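Diaminopimelate decarboxylase (Methanocaldococcus jannaschii, PDB 1TWI) catalyses the pyridoxal phosphate-dependent decarboxylation of meso-diaminopimelate to L-lysine, the last step of lysine biosynthesis by the diaminopimelate pathway. Local coordinates at residues 39-44 with 81-86; 153-158 with 200-205; 345-350 with 370-375. All coordinates share one frame; numbering follows the deposited sequence.

Diaminopimelate decarboxylase shows how contacts in series can each join neighbouring elements of one domain. From the N terminus, interaction 1 comes first: it closes a largely helical loop of 36 residues, setting helix 37-58 against the turn that leads from helix 74-82 into strand 86-89 of the barrel. Interaction 2 closes a loop of 41 residues by pairing strands 153-160 and 202-208 of the same parallel barrel. Interaction 3, in the mixed sheet of the β-domain, closes a hairpin loop of 19 residues. None nests in or crosses another. The centres of interactions 2 and 3 lie about 58 Å apart on opposite sides of the chain's centre, with interaction 1 about 28 Å from the former.

Interaction 1: 39-44 with 81-86; sequences QIKINY and AKLGCG
The hydroxyl of Tyr44 reaches the backbone of the turn at Leu83 through a single water, which lies 2.5 Å from Tyr44 OH, at the edge of the ring and in its plane, and donates to Leu83 O over 2.9 Å. With CG anti to the backbone N (chi1 -179°), the ring of Tyr44 lies between helix 37-58 and the turn. It runs past Leu83 in the opposite direction, with Tyr44 CD2 4.0 Å from Leu83 CB. Beside the CD1/CE1 side of the ring, Cys85 adds a sulfur-aromatic contact: its SG comes to 3.5 Å from Tyr44 CE1, oblique to the ring. The turn so held is a Schellman motif, in which Gly84 leaves the helical conformation with positive phi and Gly84 N bonds back to Ala81 O at 2.9 Å. It directs the chain out of helix 74-82 and into strand 86-89 of the α/β barrel, where Gly86 pairs with strand 62-67. One turn earlier in helix 37-58, the aliphatic part of Lys41 crosses Leu83 at about a right angle, CG lying 4.1 Å from Leu83 CD1, while Ile40 packs on Ile76, Leu79 and Leu80.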
loop_
_atom_site.group_PDB
_atom_site.type_symbol
_atom_site.label_atom_id
_atom_site.label_comp_id
_atom_site.label_asym_id
_atom_site.label_seq_id
_atom_site.Cartn_x
_atom_site.Cartn_y
_atom_site.Cartn_z
ATOM N N GLN A 39 -13.288 2.667 23.253
ATOM C CA GLN A 39 -12.331 3.722 22.938
ATOM C C GLN A 39 -12.900 4.669 21.820
ATOM O O GLN A 39 -12.661 5.893 21.838
ATOM C CB GLN A 39 -10.990 3.121 22.447
ATOM C CG GLN A 39 -9.941 4.202 22.203
ATOM C CD GLN A 39 -9.581 4.910 23.516
ATOM O OE1 GLN A 39 -9.900 6.106 23.733
ATOM N NE2 GLN A 39 -8.971 4.166 24.414
ATOM N N ILE A 40 -13.593 4.104 20.818
ATOM C CA ILE A 40 -14.178 4.946 19.773
ATOM C C ILE A 40 -15.233 5.865 20.404
ATOM O O ILE A 40 -15.309 7.075 20.067
ATOM C CB ILE A 40 -14.830 4.104 18.618
ATOM C CG1 ILE A 40 -13.739 3.315 17.879
ATOM C CG2 ILE A 40 -15.559 5.045 17.612
ATOM C CD1 ILE A 40 -14.248 2.314 16.836
ATOM N N LYS A 41 -16.054 5.331 21.312
ATOM C CA LYS A 41 -17.065 6.192 21.959
ATOM C C LYS A 41 -16.381 7.281 22.756
ATOM O O LYS A 41 -16.837 8.442 22.761
ATOM C CB LYS A 41 -17.972 5.402 22.926
ATOM C CG LYS A 41 -18.832 4.299 22.227
ATOM C CD LYS A 41 -19.777 3.675 23.301
ATOM C CE LYS A 41 -20.212 2.309 22.895
ATOM N NZ LYS A 41 -20.989 2.359 21.628
ATOM N N ILE A 42 -15.307 6.927 23.432
ATOM C CA ILE A 42 -14.564 7.969 24.198
ATOM C C ILE A 42 -13.995 9.054 23.272
ATOM O O ILE A 42 -14.128 10.272 23.541
ATOM C CB ILE A 42 -13.389 7.338 24.977
ATOM C CG1 ILE A 42 -13.982 6.562 26.172
ATOM C CG2 ILE A 42 -12.342 8.467 25.373
ATOM C CD1 ILE A 42 -13.019 5.589 26.848
ATOM N N ASN A 43 -13.374 8.627 22.167
ATOM C CA ASN A 43 -12.780 9.632 21.263
ATOM C C ASN A 43 -13.860 10.550 20.673
ATOM O O ASN A 43 -13.669 11.764 20.564
ATOM C CB ASN A 43 -11.980 8.922 20.130
ATOM C CG ASN A 43 -10.743 8.186 20.655
ATOM O OD1 ASN A 43 -10.318 8.407 21.802
ATOM N ND2 ASN A 43 -10.153 7.306 19.829
ATOM N N TYR A 44 -14.996 9.959 20.288
ATOM C CA TYR A 44 -16.078 10.713 19.708
ATOM C C TYR A 44 -16.652 11.674 20.754
ATOM O O TYR A 44 -16.900 12.845 20.477
ATOM C CB TYR A 44 -17.212 9.775 19.252
ATOM C CG TYR A 44 -18.357 10.529 18.626
ATOM C CD1 TYR A 44 -18.192 11.185 17.407
ATOM C CD2 TYR A 44 -19.576 10.635 19.270
ATOM C CE1 TYR A 44 -19.232 11.938 16.846
ATOM C CE2 TYR A 44 -20.623 11.377 18.728
ATOM C CZ TYR A 44 -20.441 12.022 17.513
ATOM O OH TYR A 44 -21.486 12.738 16.961
ATOM N N ALA A 81 -22.286 5.897 13.070
ATOM C CA ALA A 81 -23.589 6.453 12.680
ATOM C C ALA A 81 -24.557 6.431 13.909
ATOM O O ALA A 81 -25.285 7.410 14.173
ATOM C CB ALA A 81 -24.242 5.607 11.533
ATOM N N LYS A 82 -24.586 5.308 14.601
ATOM C CA LYS A 82 -25.449 5.186 15.755
ATOM C C LYS A 82 -25.105 6.185 16.859
ATOM O O LYS A 82 -25.987 6.560 17.621
ATOM C CB LYS A 82 -25.408 3.760 16.302
ATOM C CG LYS A 82 -26.235 2.796 15.443
ATOM C CD LYS A 82 -26.493 1.543 16.254
ATOM C CE LYS A 82 -27.225 0.433 15.488
ATOM N NZ LYS A 82 -28.625 0.786 15.103
ATOM N N LEU A 83 -23.860 6.632 16.933
ATOM C CA LEU A 83 -23.502 7.646 17.916
ATOM C C LEU A 83 -23.966 9.070 17.521
ATOM O O LEU A 83 -23.873 9.995 18.334
ATOM C CB LEU A 83 -21.990 7.652 18.174
ATOM C CG LEU A 83 -21.411 6.371 18.774
ATOM C CD1 LEU A 83 -19.895 6.488 18.930
ATOM C CD2 LEU A 83 -22.073 6.127 20.153
ATOM N N GLY A 84 -24.484 9.236 16.306
ATOM C CA GLY A 84 -24.932 10.548 15.835
ATOM C C GLY A 84 -23.905 11.258 14.950
ATOM O O GLY A 84 -24.052 12.425 14.539
ATOM N N CYS A 85 -22.841 10.533 14.643
ATOM C CA CYS A 85 -21.761 11.087 13.840
ATOM C C CYS A 85 -22.103 11.207 12.341
ATOM O O CYS A 85 -22.919 10.422 11.823
ATOM C CB CYS A 85 -20.545 10.168 14.031
ATOM S SG CYS A 85 -18.966 10.888 13.531
ATOM N N GLY A 86 -21.520 12.208 11.667
ATOM C CA GLY A 86 -21.709 12.367 10.216
ATOM C C GLY A 86 -20.584 11.648 9.474
ATOM O O GLY A 86 -19.856 10.849 10.078
HETATM O O HOH W 1 -23.554 12.913 18.427
#

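Interaction 2: 153-158 with 200-205; sequences ANVAFR and EYVNVV
Val202 meets both Ala153 and Val155 across the pair of strands. Val202 CB, next to the backbone, lies 3.7 Å from Ala153 O and 3.8 Å from Val155 CG2. One step out, CG2 sits in the crowded position between its own N and carbonyl carbon, which turns it to meet Val155 CG2 at 4.0 Å, so that the two valines cross obliquely, branch against branch. Ala196 of helix 188-198 also packs on Val202. Farther along, Phe157 crosses Val204 at about a right angle, with its CE1 4.0 Å from Val204 CG1; Ile193 and Ala196 of helix 188-198 also touch Phe157.

Beneath the side chains runs a parallel ladder that fixes the register. Ala153 N donates to Tyr201 O and Asn203 N to Ala153 O. The bonds from Val155 N to Asn203 O and from Val205 N to Val155 O are nearly straight (170° and 169°), each 2.8 Å long. The face bearing Asn154 and Asn203 is different in character: the side chains of Asn154 and Asn203 lie side by side, pointing the same way, with amide planes 70° apart. Beyond the paired residues, Arg158 continues the first strand to the bound pyridoxal phosphate and packs on Cys358 of the second subunit. Neighbouring parallel strands joined through outer helices are the repeating arrangement of the α/β (TIM) barrel that forms the pyridoxal-binding domain of this decarboxylase family.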
loop_
_atom_site.group_PDB
_atom_site.type_symbol
_atom_site.label_atom_id
_atom_site.label_comp_id
_atom_site.label_asym_id
_atom_site.label_seq_id
_atom_site.Cartn_x
_atom_site.Cartn_y
_atom_site.Cartn_z
ATOM N N ALA A 153 -27.933 20.755 -6.797
ATOM C CA ALA A 153 -26.901 20.199 -5.889
ATOM C C ALA A 153 -26.418 21.245 -4.875
ATOM O O ALA A 153 -26.272 22.415 -5.207
ATOM C CB ALA A 153 -25.677 19.718 -6.702
ATOM N N ASN A 154 -26.156 20.818 -3.649
ATOM C CA ASN A 154 -25.634 21.712 -2.629
ATOM C C ASN A 154 -24.126 21.731 -2.819
ATOM O O ASN A 154 -23.531 20.661 -2.907
ATOM C CB ASN A 154 -25.987 21.138 -1.249
ATOM C CG ASN A 154 -27.489 21.169 -1.013
ATOM O OD1 ASN A 154 -28.112 22.187 -1.279
ATOM N ND2 ASN A 154 -28.075 20.053 -0.550
ATOM N N VAL A 155 -23.511 22.916 -2.921
ATOM C CA VAL A 155 -22.063 22.972 -3.086
ATOM C C VAL A 155 -21.378 23.855 -2.049
ATOM O O VAL A 155 -21.854 24.953 -1.763
ATOM C CB VAL A 155 -21.585 23.452 -4.518
ATOM C CG1 VAL A 155 -21.892 22.298 -5.622
ATOM C CG2 VAL A 155 -22.286 24.764 -4.919
ATOM N N ALA A 156 -20.298 23.303 -1.468
ATOM C CA ALA A 156 -19.422 24.011 -0.546
ATOM C C ALA A 156 -18.126 24.115 -1.397
ATOM O O ALA A 156 -18.019 23.492 -2.463
ATOM C CB ALA A 156 -19.190 23.162 0.741
ATOM N N PHE A 157 -17.154 24.915 -0.979
ATOM C CA PHE A 157 -15.961 25.063 -1.773
ATOM C C PHE A 157 -14.747 24.819 -0.936
ATOM O O PHE A 157 -14.595 25.433 0.132
ATOM C CB PHE A 157 -15.928 26.512 -2.367
ATOM C CG PHE A 157 -17.043 26.765 -3.322
ATOM C CD1 PHE A 157 -18.338 26.974 -2.863
ATOM C CD2 PHE A 157 -16.820 26.618 -4.682
ATOM C CE1 PHE A 157 -19.422 27.015 -3.766
ATOM C CE2 PHE A 157 -17.900 26.655 -5.598
ATOM C CZ PHE A 157 -19.175 26.848 -5.149
ATOM N N ARG A 158 -13.877 23.920 -1.390
ATOM C CA ARG A 158 -12.647 23.643 -0.627
ATOM C C ARG A 158 -11.659 24.726 -1.065
ATOM O O ARG A 158 -11.274 24.793 -2.220
ATOM C CB ARG A 158 -12.063 22.261 -0.971
ATOM C CG ARG A 158 -10.730 22.012 -0.285
ATOM C CD ARG A 158 -10.207 20.569 -0.495
ATOM N NE ARG A 158 -9.023 20.328 0.347
ATOM C CZ ARG A 158 -8.462 19.142 0.531
ATOM N NH1 ARG A 158 -8.963 18.071 -0.078
ATOM N NH2 ARG A 158 -7.399 19.030 1.327
ATOM N N GLU A 200 -27.676 27.872 -12.408
ATOM C CA GLU A 200 -29.034 27.638 -11.956
ATOM C C GLU A 200 -29.268 26.361 -11.221
ATOM O O GLU A 200 -30.320 26.212 -10.600
ATOM C CB GLU A 200 -29.982 27.673 -13.162
ATOM C CG GLU A 200 -29.703 28.872 -14.047
ATOM C CD GLU A 200 -30.739 29.049 -15.190
ATOM O OE1 GLU A 200 -30.973 28.075 -15.970
ATOM O OE2 GLU A 200 -31.314 30.161 -15.294
ATOM N N TYR A 201 -28.326 25.419 -11.266
ATOM C CA TYR A 201 -28.578 24.140 -10.611
ATOM C C TYR A 201 -27.723 23.803 -9.406
ATOM O O TYR A 201 -27.621 22.649 -9.055
ATOM C CB TYR A 201 -28.505 22.981 -11.658
ATOM C CG TYR A 201 -29.390 23.247 -12.871
ATOM C CD1 TYR A 201 -28.952 24.070 -13.893
ATOM C CD2 TYR A 201 -30.700 22.773 -12.922
ATOM C CE1 TYR A 201 -29.810 24.430 -14.942
ATOM C CE2 TYR A 201 -31.559 23.118 -13.966
ATOM C CZ TYR A 201 -31.104 23.949 -14.963
ATOM O OH TYR A 201 -31.926 24.328 -16.022
ATOM N N VAL A 202 -27.114 24.801 -8.772
ATOM C CA VAL A 202 -26.311 24.508 -7.567
ATOM C C VAL A 202 -26.747 25.565 -6.561
ATOM O O VAL A 202 -27.237 26.630 -6.945
ATOM C CB VAL A 202 -24.741 24.566 -7.799
ATOM C CG1 VAL A 202 -24.316 23.545 -8.904
ATOM C CG2 VAL A 202 -24.282 26.012 -8.192
ATOM N N ASN A 203 -26.552 25.235 -5.291
ATOM C CA ASN A 203 -26.898 26.041 -4.158
ATOM C C ASN A 203 -25.643 26.118 -3.280
ATOM O O ASN A 203 -25.210 25.086 -2.731
ATOM C CB ASN A 203 -28.045 25.337 -3.414
ATOM C CG ASN A 203 -28.375 25.976 -2.091
ATOM O OD1 ASN A 203 -28.357 25.294 -1.047
ATOM N ND2 ASN A 203 -28.685 27.247 -2.108
ATOM N N VAL A 204 -25.089 27.331 -3.164
ATOM C CA VAL A 204 -23.867 27.625 -2.384
ATOM C C VAL A 204 -24.167 27.533 -0.908
ATOM O O VAL A 204 -24.961 28.342 -0.410
ATOM C CB VAL A 204 -23.340 29.069 -2.708
ATOM C CG1 VAL A 204 -22.082 29.376 -1.842
ATOM C CG2 VAL A 204 -22.938 29.157 -4.199
ATOM N N VAL A 205 -23.548 26.588 -0.198
ATOM C CA VAL A 205 -23.814 26.423 1.244
ATOM C C VAL A 205 -22.575 26.514 2.197
ATOM O O VAL A 205 -22.743 26.480 3.406
ATOM C CB VAL A 205 -24.477 25.034 1.605
ATOM C CG1 VAL A 205 -25.876 24.894 0.989
ATOM C CG2 VAL A 205 -23.550 23.892 1.180
#

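Interaction 3: 345-350 with 370-375; sequences KNEKEV and LDKVEV
Lys345 lies obliquely across Asp371, and the two are joined at the root of the lysine: Lys345 N donates to Asp371 OD2 over 2.6 Å, arriving on the anti side and close to the carboxylate plane. From there the lysine chain, kinked at chi2 (-65°) and again at chi4, runs past the carbonyl oxygen of Lys372 and brings its ammonium to two acceptors. The modelled bond from Lys345 NZ to Lys372 O, 2.5 Å, is doubtfully short; the salt bridge to Glu374 OE1 is 2.7 Å long, NZ descending on that oxygen from above the carboxylate plane. Asp377 pairs with NZ too. Asp371 also runs alongside Lys348, both pointing the same way, and Lys348 NZ reaches Asp371 OD1 at 3.3 Å, a weak salt bridge. These side chains decorate the open end of the β-hairpin formed by strands 348-354 and 363-371 of the β-domain. Here Lys348 and Asp371 form a non-hydrogen-bonded antiparallel pair, Glu349 and Leu370 the hydrogen-bonded one; Lys372 N donates almost straight to Glu347 O. Glu347 and Lys372 lie side by side in the same direction, the acid against the lysine's CD and CE. Glu349 slants across Lys372, its CD 3.7 Å from Lys372 CD. Its OE1 takes Val373 N at 2.9 Å and a water that also binds Lys372 NZ and Val373 O, while OE2 is salt-bridged to Lys316.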
loop_
_atom_site.group_PDB
_atom_site.type_symbol
_atom_site.label_atom_id
_atom_site.label_comp_id
_atom_site.label_asym_id
_atom_site.label_seq_id
_atom_site.Cartn_x
_atom_site.Cartn_y
_atom_site.Cartn_z
ATOM N N LYS A 345 7.093 -10.355 31.437
ATOM C CA LYS A 345 8.141 -11.336 31.732
ATOM C C LYS A 345 9.067 -10.748 32.838
ATOM O O LYS A 345 8.979 -9.567 33.174
ATOM C CB LYS A 345 8.981 -11.570 30.472
ATOM C CG LYS A 345 8.207 -12.060 29.209
ATOM C CD LYS A 345 7.592 -13.463 29.432
ATOM C CE LYS A 345 7.083 -14.087 28.064
ATOM N NZ LYS A 345 8.178 -14.316 27.030
ATOM N N ASN A 346 9.980 -11.546 33.366
ATOM C CA ASN A 346 10.866 -11.023 34.413
ATOM C C ASN A 346 12.208 -10.660 33.819
ATOM O O ASN A 346 13.211 -10.602 34.509
ATOM C CB ASN A 346 11.026 -12.043 35.529
ATOM C CG ASN A 346 9.743 -12.203 36.322
ATOM O OD1 ASN A 346 9.151 -11.213 36.798
ATOM N ND2 ASN A 346 9.288 -13.461 36.462
ATOM N N GLU A 347 12.204 -10.398 32.519
ATOM C CA GLU A 347 13.401 -10.040 31.799
ATOM C C GLU A 347 12.962 -9.177 30.623
ATOM O O GLU A 347 11.884 -9.428 30.079
ATOM C CB GLU A 347 14.096 -11.320 31.278
ATOM C CG GLU A 347 15.379 -11.018 30.555
ATOM C CD GLU A 347 16.111 -12.266 30.051
ATOM O OE1 GLU A 347 16.984 -12.121 29.162
ATOM O OE2 GLU A 347 15.823 -13.377 30.526
ATOM N N LYS A 348 13.776 -8.187 30.244
ATOM C CA LYS A 348 13.491 -7.320 29.099
ATOM C C LYS A 348 14.691 -7.359 28.165
ATOM O O LYS A 348 15.777 -7.738 28.565
ATOM C CB LYS A 348 13.228 -5.898 29.556
ATOM C CG LYS A 348 11.973 -5.745 30.387
ATOM C CD LYS A 348 11.867 -4.230 30.725
ATOM C CE LYS A 348 10.869 -3.928 31.860
ATOM N NZ LYS A 348 9.514 -4.575 31.615
ATOM N N GLU A 349 14.509 -7.000 26.910
ATOM C CA GLU A 349 15.605 -7.054 25.970
ATOM C C GLU A 349 15.242 -6.119 24.830
ATOM O O GLU A 349 14.055 -5.781 24.634
ATOM C CB GLU A 349 15.819 -8.493 25.435
ATOM C CG GLU A 349 14.568 -9.081 24.839
ATOM C CD GLU A 349 14.773 -10.400 24.073
ATOM O OE1 GLU A 349 13.718 -10.995 23.678
ATOM O OE2 GLU A 349 15.948 -10.822 23.853
ATOM N N VAL A 350 16.250 -5.710 24.077
ATOM C CA VAL A 350 16.043 -4.791 22.964
ATOM C C VAL A 350 16.054 -5.617 21.695
ATOM O O VAL A 350 16.988 -6.392 21.475
ATOM C CB VAL A 350 17.182 -3.730 22.890
ATOM C CG1 VAL A 350 17.035 -2.879 21.647
ATOM C CG2 VAL A 350 17.137 -2.853 24.147
ATOM N N LEU A 370 11.412 -4.657 24.917
ATOM C CA LEU A 370 10.166 -5.361 25.179
ATOM C C LEU A 370 10.410 -6.437 26.252
ATOM O O LEU A 370 11.545 -6.870 26.431
ATOM C CB LEU A 370 9.683 -6.105 23.909
ATOM C CG LEU A 370 9.596 -5.435 22.542
ATOM C CD1 LEU A 370 8.758 -6.351 21.707
ATOM C CD2 LEU A 370 9.049 -4.060 22.563
ATOM N N ASP A 371 9.357 -6.872 26.922
ATOM C CA ASP A 371 9.504 -8.025 27.822
ATOM C C ASP A 371 9.959 -9.167 26.913
ATOM O O ASP A 371 9.453 -9.330 25.784
ATOM C CB ASP A 371 8.187 -8.393 28.510
ATOM C CG ASP A 371 7.839 -7.423 29.656
ATOM O OD1 ASP A 371 7.748 -6.221 29.353
ATOM O OD2 ASP A 371 7.663 -7.849 30.842
ATOM N N LYS A 372 10.903 -9.951 27.443
ATOM C CA LYS A 372 11.573 -11.059 26.768
ATOM C C LYS A 372 10.649 -11.812 25.805
ATOM O O LYS A 372 9.668 -12.411 26.225
ATOM C CB LYS A 372 12.127 -12.023 27.817
ATOM C CG LYS A 372 12.985 -13.142 27.254
ATOM C CD LYS A 372 14.376 -12.680 26.973
ATOM C CE LYS A 372 15.331 -13.844 26.671
ATOM N NZ LYS A 372 14.899 -14.623 25.452
ATOM N N VAL A 373 11.013 -11.797 24.529
ATOM C CA VAL A 373 10.198 -12.447 23.502
ATOM C C VAL A 373 10.533 -13.927 23.264
ATOM O O VAL A 373 11.697 -14.293 23.131
ATOM C CB VAL A 373 10.287 -11.648 22.157
ATOM C CG1 VAL A 373 9.402 -12.325 21.094
ATOM C CG2 VAL A 373 9.829 -10.195 22.364
ATOM N N GLU A 374 9.502 -14.778 23.297
ATOM C CA GLU A 374 9.653 -16.206 23.013
ATOM C C GLU A 374 8.749 -16.567 21.826
ATOM O O GLU A 374 7.758 -15.900 21.580
ATOM C CB GLU A 374 9.286 -17.020 24.259
ATOM C CG GLU A 374 10.205 -16.587 25.447
ATOM C CD GLU A 374 9.756 -17.100 26.800
ATOM O OE1 GLU A 374 9.816 -16.337 27.839
ATOM O OE2 GLU A 374 9.367 -18.290 26.824
ATOM N N VAL A 375 9.120 -17.589 21.071
ATOM C CA VAL A 375 8.274 -18.029 19.943
ATOM C C VAL A 375 6.955 -18.366 20.559
ATOM O O VAL A 375 6.907 -19.025 21.623
ATOM C CB VAL A 375 8.878 -19.299 19.264
ATOM C CG1 VAL A 375 7.829 -19.987 18.320
ATOM C CG2 VAL A 375 10.133 -18.898 18.488
HETATM O O HOH W 2 14.322 -13.462 23.021
#